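Side-chain contact in putative nucleotide sugar epimerase/ dehydratase (Bordetella bronchiseptica, PDB 2Q1S), which binds NADH in a Rossmann fold and probably acts as a nucleotide-sugar epimerase or dehydratase in the synthesis of bacterial lipopolysaccharide O-antigen: residues L128-L133 against E189-Y194. Sequence-based numbering, arbitrary orientation.
Sequences LTTLKL and EFYSVY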
ATOM      1  N   LEU A 128       5.375  -5.363  -3.396  1.00 33.75           N
ATOM      2  CA  LEU A 128       5.322  -6.769  -2.984  1.00 34.23           C
ATOM      3  C   LEU A 128       6.670  -7.254  -2.463  1.00 34.91           C
ATOM      4  O   LEU A 128       6.723  -8.146  -1.621  1.00 36.38           O
ATOM      5  CB  LEU A 128       4.802  -7.618  -4.148  1.00 34.90           C
ATOM      6  CG  LEU A 128       4.612  -9.094  -3.885  1.00 35.81           C
ATOM      7  CD1 LEU A 128       3.421  -9.340  -2.915  1.00 36.76           C
ATOM      8  CD2 LEU A 128       4.415  -9.819  -5.198  1.00 38.57           C
ATOM      9  N   THR A 129       7.725  -6.627  -2.965  1.00 36.07           N
ATOM     10  CA  THR A 129       9.096  -6.945  -2.497  1.00 37.13           C
ATOM     11  C   THR A 129       9.154  -6.816  -0.961  1.00 36.11           C
ATOM     12  O   THR A 129       9.590  -7.746  -0.259  1.00 37.61           O
ATOM     13  CB  THR A 129      10.061  -5.910  -3.102  1.00 37.56           C
ATOM     14  OG1 THR A 129       9.451  -4.604  -3.004  1.00 37.99           O
ATOM     15  CG2 THR A 129      10.380  -6.241  -4.526  1.00 39.40           C
ATOM     16  N   THR A 130       8.729  -5.678  -0.422  1.00 35.06           N
ATOM     17  CA  THR A 130       8.796  -5.437   1.009  1.00 35.92           C
ATOM     18  C   THR A 130       7.944  -6.419   1.805  1.00 35.99           C
ATOM     19  O   THR A 130       8.383  -6.980   2.828  1.00 36.11           O
ATOM     20  CB  THR A 130       8.385  -3.997   1.315  1.00 37.55           C
ATOM     21  OG1 THR A 130       9.178  -3.128   0.490  1.00 36.93           O
ATOM     22  CG2 THR A 130       8.615  -3.670   2.795  1.00 36.30           C
ATOM     23  N   LEU A 131       6.702  -6.620   1.355  1.00 34.48           N
ATOM     24  CA  LEU A 131       5.784  -7.497   2.082  1.00 34.04           C
ATOM     25  C   LEU A 131       6.342  -8.940   2.137  1.00 34.48           C
ATOM     26  O   LEU A 131       6.340  -9.549   3.221  1.00 35.34           O
ATOM     27  CB  LEU A 131       4.407  -7.471   1.366  1.00 34.10           C
ATOM     28  CG  LEU A 131       3.404  -8.349   2.117  1.00 33.85           C
ATOM     29  CD1 LEU A 131       3.193  -7.881   3.554  1.00 36.14           C
ATOM     30  CD2 LEU A 131       2.081  -8.346   1.310  1.00 35.51           C
ATOM     31  N   LYS A 132       6.744  -9.490   0.998  1.00 34.37           N
ATOM     32  CA  LYS A 132       7.202 -10.883   0.969  1.00 34.91           C
ATOM     33  C   LYS A 132       8.506 -11.044   1.760  1.00 35.54           C
ATOM     34  O   LYS A 132       8.697 -12.052   2.438  1.00 37.02           O
ATOM     35  CB  LYS A 132       7.329 -11.408  -0.442  1.00 35.36           C
ATOM     36  CG  LYS A 132       5.947 -11.432  -1.137  1.00 37.25           C
ATOM     37  CD  LYS A 132       5.988 -12.145  -2.477  1.00 37.48           C
ATOM     38  CE  LYS A 132       6.064 -13.674  -2.391  1.00 40.78           C
ATOM     39  NZ  LYS A 132       6.008 -14.338  -3.720  1.00 41.53           N
ATOM     40  N   LEU A 133       9.370 -10.041   1.677  1.00 35.52           N
ATOM     41  CA  LEU A 133      10.612 -10.100   2.452  1.00 36.61           C
ATOM     42  C   LEU A 133      10.290 -10.138   3.925  1.00 36.13           C
ATOM     43  O   LEU A 133      10.782 -11.009   4.687  1.00 37.66           O
ATOM     44  CB  LEU A 133      11.490  -8.891   2.085  1.00 35.98           C
ATOM     45  CG  LEU A 133      12.790  -8.837   2.930  1.00 36.79           C
ATOM     46  CD1 LEU A 133      13.745 -10.011   2.700  1.00 36.87           C
ATOM     47  CD2 LEU A 133      13.479  -7.515   2.682  1.00 39.70           C
ATOM     48  N   GLU A 189       6.838   1.805   4.261  1.00 35.84           N
ATOM     49  CA  GLU A 189       6.839   2.348   5.638  1.00 36.57           C
ATOM     50  C   GLU A 189       5.717   1.769   6.493  1.00 36.20           C
ATOM     51  O   GLU A 189       5.955   1.354   7.639  1.00 37.08           O
ATOM     52  CB  GLU A 189       6.819   3.858   5.677  1.00 36.55           C
ATOM     53  CG  GLU A 189       8.111   4.543   5.108  1.00 35.77           C
ATOM     54  CD  GLU A 189       8.353   5.910   5.714  1.00 38.26           C
ATOM     55  OE1 GLU A 189       8.136   6.102   6.922  1.00 37.29           O
ATOM     56  OE2 GLU A 189       8.757   6.788   4.907  1.00 40.27           O
ATOM     57  N   PHE A 190       4.505   1.672   5.920  1.00 36.00           N
ATOM     58  CA  PHE A 190       3.385   1.018   6.613  1.00 35.80           C
ATOM     59  C   PHE A 190       3.802  -0.396   7.024  1.00 35.73           C
ATOM     60  O   PHE A 190       3.592  -0.797   8.181  1.00 36.38           O
ATOM     61  CB  PHE A 190       2.118   0.949   5.726  1.00 36.14           C
ATOM     62  CG  PHE A 190       1.279   2.196   5.736  1.00 35.62           C
ATOM     63  CD1 PHE A 190       0.260   2.339   6.660  1.00 36.35           C
ATOM     64  CD2 PHE A 190       1.414   3.165   4.744  1.00 37.82           C
ATOM     65  CE1 PHE A 190      -0.578   3.498   6.651  1.00 37.17           C
ATOM     66  CE2 PHE A 190       0.616   4.324   4.729  1.00 38.03           C
ATOM     67  CZ  PHE A 190      -0.398   4.463   5.668  1.00 35.40           C
ATOM     68  N   TYR A 191       4.349  -1.168   6.084  1.00 36.03           N
ATOM     69  CA  TYR A 191       4.745  -2.535   6.389  1.00 35.53           C
ATOM     70  C   TYR A 191       5.799  -2.576   7.481  1.00 35.87           C
ATOM     71  O   TYR A 191       5.810  -3.459   8.354  1.00 36.95           O
ATOM     72  CB  TYR A 191       5.308  -3.260   5.161  1.00 36.11           C
ATOM     73  CG  TYR A 191       4.295  -3.500   4.039  1.00 35.24           C
ATOM     74  CD1 TYR A 191       2.959  -3.807   4.283  1.00 36.60           C
ATOM     75  CD2 TYR A 191       4.710  -3.474   2.698  1.00 35.82           C
ATOM     76  CE1 TYR A 191       2.080  -4.069   3.226  1.00 34.83           C
ATOM     77  CE2 TYR A 191       3.859  -3.701   1.662  1.00 34.99           C
ATOM     78  CZ  TYR A 191       2.520  -4.029   1.876  1.00 36.45           C
ATOM     79  OH  TYR A 191       1.709  -4.304   0.775  1.00 36.98           O
ATOM     80  N   SER A 192       6.737  -1.630   7.402  1.00 37.04           N
ATOM     81  CA  SER A 192       7.826  -1.594   8.371  1.00 37.03           C
ATOM     82  C   SER A 192       7.295  -1.378   9.789  1.00 36.93           C
ATOM     83  O   SER A 192       7.788  -1.984  10.775  1.00 38.62           O
ATOM     84  CB  SER A 192       8.804  -0.481   7.980  1.00 38.68           C
ATOM     85  OG  SER A 192       9.496  -0.784   6.795  1.00 38.30           O
ATOM     86  N   VAL A 193       6.321  -0.503   9.922  1.00 36.99           N
ATOM     87  CA  VAL A 193       5.707  -0.244  11.219  1.00 37.10           C
ATOM     88  C   VAL A 193       4.891  -1.469  11.706  1.00 36.19           C
ATOM     89  O   VAL A 193       4.996  -1.889  12.870  1.00 35.96           O
ATOM     90  CB  VAL A 193       4.847   1.046  11.175  1.00 37.16           C
ATOM     91  CG1 VAL A 193       4.010   1.212  12.440  1.00 38.59           C
ATOM     92  CG2 VAL A 193       5.771   2.295  10.969  1.00 38.72           C
ATOM     93  N   TYR A 194       4.099  -2.051  10.791  1.00 36.65           N
ATOM     94  CA  TYR A 194       3.282  -3.204  11.169  1.00 35.77           C
ATOM     95  C   TYR A 194       4.081  -4.418  11.608  1.00 35.83           C
ATOM     96  O   TYR A 194       3.815  -5.019  12.654  1.00 35.01           O
ATOM     97  CB  TYR A 194       2.380  -3.622  10.018  1.00 34.88           C
ATOM     98  CG  TYR A 194       1.652  -4.911  10.308  1.00 34.58           C
ATOM     99  CD1 TYR A 194       0.522  -4.935  11.123  1.00 36.64           C
ATOM    100  CD2 TYR A 194       2.113  -6.127   9.767  1.00 35.29           C
ATOM    101  CE1 TYR A 194      -0.116  -6.147  11.422  1.00 35.68           C
ATOM    102  CE2 TYR A 194       1.485  -7.341  10.051  1.00 36.09           C
ATOM    103  CZ  TYR A 194       0.369  -7.328  10.886  1.00 36.07           C
ATOM    104  OH  TYR A 194      -0.287  -8.496  11.195  1.00 35.69           O
TER
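Thr130 and Leu131, neighbours on helix 128-137, receive the ring of Tyr191, which reaches over from helix 180-199. The preceding residue, Thr129, touches the bound NADH, which places the contact beside the cofactor site.

Thr130 divides its two branches between two tasks. With CG2 anti to the backbone N, the methyl lies at the edge of the tyrosine ring, close to the ring plane, and Thr130 CG2 is 3.9 Å from Tyr191 CD2 and 4.1 Å from Tyr191 CB. The hydroxyl OG1 is hydrogen-bonded to His105 on strand 102-105. A beta-branched residue with one apolar and one polar arm therefore suits this buried place between a strand and an aromatic ring.

Leu131 takes the face of the ring. Its CB sits 4.2 Å from the centroid of the Tyr191 ring, 25° off the ring normal, a CH-pi contact displaced toward the rim at CE2, where Leu131 CB and Tyr191 CE2 are 3.8 Å apart. Chi1 of -179° sets CG anti to the backbone N, and chi2 of 60° then lays both methyls over the same face as CB: Leu131 CD1 lies over the ring, 4.0 Å from Tyr191 CE1, and Leu131 CD2 stands above the phenol oxygen, 4.1 Å from Tyr191 OH. A flat ring suits the narrow space between the two backbones, where the CA atoms of Leu131 and Tyr191 are 6.7 Å apart.

Thr130, Glu189 and Ser192 all touch Tyr148 of strand 145-151, so both helices pack on one face of the largely parallel Rossmann-fold sheet. His123 of the second subunit packs on Leu131 and Tyr191, consistent with the helical dimer interface of extended short-chain dehydrogenases/reductases.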